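Long-range contact in O-methyltransferase (Saccharopolyspora spinosa, PDB 4CE0), which probably transfers a methyl group from S-adenosyl-L-methionine to the 4'-hydroxyl of the rhamnose in spinosyn biosynthesis, with magnesium bound nearby: residues Leu203-Phe208 with Tyr245-Ser249. Sequence-based numbering, arbitrary orientation.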
loop_
_atom_site.group_PDB
_atom_site.type_symbol
_atom_site.label_atom_id
_atom_site.label_comp_id
_atom_site.label_asym_id
_atom_site.label_seq_id
_atom_site.Cartn_x
_atom_site.Cartn_y
_atom_site.Cartn_z
ATOM N N LEU A 203 15.274 27.024 7.471
ATOM C CA LEU A 203 13.943 26.952 6.899
ATOM C C LEU A 203 13.645 28.164 6.053
ATOM O O LEU A 203 13.629 29.302 6.548
ATOM C CB LEU A 203 12.883 26.863 7.988
ATOM C CG LEU A 203 11.439 26.663 7.524
ATOM C CD1 LEU A 203 11.209 25.302 6.815
ATOM C CD2 LEU A 203 10.484 26.774 8.709
ATOM N N SER A 204 13.363 27.909 4.783
ATOM C CA SER A 204 12.999 28.965 3.841
ATOM C C SER A 204 11.730 29.699 4.268
ATOM O O SER A 204 10.889 29.142 4.995
ATOM C CB SER A 204 12.795 28.391 2.430
ATOM O OG SER A 204 13.919 27.622 2.001
ATOM N N PRO A 205 11.588 30.962 3.823
ATOM C CA PRO A 205 10.288 31.611 3.978
ATOM C C PRO A 205 9.217 30.889 3.176
ATOM O O PRO A 205 9.452 30.413 2.059
ATOM C CB PRO A 205 10.527 33.041 3.446
ATOM C CG PRO A 205 11.744 32.950 2.610
ATOM C CD PRO A 205 12.587 31.872 3.232
ATOM N N GLY A 206 8.047 30.777 3.776
ATOM C CA GLY A 206 6.960 30.004 3.213
ATOM C C GLY A 206 7.093 28.518 3.514
ATOM O O GLY A 206 6.285 27.733 3.025
ATOM N N GLY A 207 8.129 28.139 4.270
ATOM C CA GLY A 207 8.364 26.751 4.671
ATOM C C GLY A 207 7.572 26.438 5.931
ATOM O O GLY A 207 7.066 27.356 6.581
ATOM N N PHE A 208 7.492 25.163 6.293
ATOM C CA PHE A 208 6.666 24.727 7.415
ATOM C C PHE A 208 7.484 24.138 8.539
ATOM O O PHE A 208 8.422 23.332 8.323
ATOM C CB PHE A 208 5.669 23.653 6.958
ATOM C CG PHE A 208 4.561 24.171 6.092
ATOM C CD1 PHE A 208 4.711 24.221 4.711
ATOM C CD2 PHE A 208 3.346 24.585 6.660
ATOM C CE1 PHE A 208 3.695 24.703 3.906
ATOM C CE2 PHE A 208 2.327 25.057 5.862
ATOM C CZ PHE A 208 2.490 25.116 4.480
ATOM N N TYR A 245 1.378 23.090 13.881
ATOM C CA TYR A 245 2.382 23.550 12.949
ATOM C C TYR A 245 2.231 25.030 12.693
ATOM O O TYR A 245 1.205 25.658 13.045
ATOM C CB TYR A 245 2.252 22.776 11.632
ATOM C CG TYR A 245 1.047 23.148 10.819
ATOM C CD1 TYR A 245 -0.210 22.585 11.090
ATOM C CD2 TYR A 245 1.144 24.069 9.790
ATOM C CE1 TYR A 245 -1.337 22.912 10.332
ATOM C CE2 TYR A 245 0.024 24.420 9.025
ATOM C CZ TYR A 245 -1.210 23.839 9.298
ATOM O OH TYR A 245 -2.302 24.187 8.529
ATOM N N TRP A 246 3.262 25.599 12.094
ATOM C CA TRP A 246 3.124 26.934 11.557
ATOM C C TRP A 246 3.917 27.063 10.300
ATOM O O TRP A 246 4.795 26.229 9.994
ATOM C CB TRP A 246 3.490 28.003 12.596
ATOM C CG TRP A 246 4.954 28.367 12.763
ATOM C CD1 TRP A 246 5.665 29.274 12.031
ATOM C CD2 TRP A 246 5.857 27.865 13.768
ATOM N NE1 TRP A 246 6.959 29.356 12.508
ATOM C CE2 TRP A 246 7.095 28.508 13.575
ATOM C CE3 TRP A 246 5.730 26.935 14.803
ATOM C CZ2 TRP A 246 8.202 28.249 14.382
ATOM C CZ3 TRP A 246 6.827 26.686 15.604
ATOM C CH2 TRP A 246 8.044 27.348 15.395
ATOM N N ARG A 247 3.580 28.106 9.554
ATOM C CA ARG A 247 4.266 28.420 8.301
ATOM C C ARG A 247 5.104 29.686 8.443
ATOM O O ARG A 247 4.618 30.726 8.863
ATOM C CB ARG A 247 3.235 28.599 7.183
ATOM C CG ARG A 247 3.864 28.599 5.781
ATOM C CD ARG A 247 2.847 28.696 4.656
ATOM N NE ARG A 247 3.484 28.364 3.379
ATOM C CZ ARG A 247 2.840 28.098 2.245
ATOM N NH1 ARG A 247 1.521 28.080 2.203
ATOM N NH2 ARG A 247 3.522 27.800 1.149
ATOM N N ARG A 248 6.367 29.618 8.072
ATOM C CA ARG A 248 7.201 30.814 8.076
ATOM C C ARG A 248 6.746 31.860 7.032
ATOM O O ARG A 248 6.309 31.523 5.922
ATOM C CB ARG A 248 8.659 30.421 7.879
ATOM C CG ARG A 248 9.636 31.523 8.174
ATOM C CD ARG A 248 11.026 30.986 8.221
ATOM N NE ARG A 248 11.926 31.992 8.740
ATOM C CZ ARG A 248 13.171 31.751 9.102
ATOM N NH1 ARG A 248 13.662 30.529 8.989
ATOM N NH2 ARG A 248 13.918 32.737 9.582
ATOM N N SER A 249 6.841 33.133 7.424
ATOM C CA SER A 249 6.411 34.295 6.617
ATOM C C SER A 249 6.920 34.344 5.167
ATOM O O SER A 249 8.064 33.967 4.875
ATOM C CB SER A 249 6.863 35.584 7.320
ATOM O OG SER A 249 8.285 35.672 7.325
#
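Backbone hydrogen bonds join G206 and G207 to R248, where strand 244-247 runs out toward the C-terminus. R248 N donates to G207 O (2.8 Å), and G206 N returns a more bent bond to R248 O, 135° at the hydrogen. Next to them F208 and R247 form an antiparallel non-hydrogen-bonded pair, their CA atoms 4.5 Å apart, and F208 CA makes a CA-H...O contact with W246 O.

The side chain of R247 adds a polar grip of its own. Its NE donates to G206 O (2.9 Å), reaching that oxygen from above the carbonyl plane, while NH2 adds a weak bond to the same atom and forms a salt bridge with D73. The guanidinium is thus gripped by G206 O and D73 together, which probably limits its rotation. On the other side of the sheet, the extended R248 chain, with CG anti to N (chi1 -167°), runs alongside the L203 side chain, antiparallel to it, and brings NH1 to 2.7 Å from L203 O. G206 lies in a type II beta turn from S204 to G207, closed by G207 N to S204 O and linking strand 203-204 to strand 207-211. In this Rossmann-like methyltransferase sheet, strand 207-211 lies between parallel 179-184 and antiparallel 244-247, and the contact sits at the end away from the magnesium site; the side chain of Y245 is about 13 Å from the magnesium ion.

Apolar contacts gather round the F208 ring. R247 CG lies over one face, a CH-pi contact 4.0 Å from the centroid, and the R247 guanidinium lies with one face against F208 CZ, its plane 28° from the ring. Y245 CD2 meets the ring edge at F208 CD2 (3.9 Å); helix 56-73 packs on F208 through C66, A69 and V70.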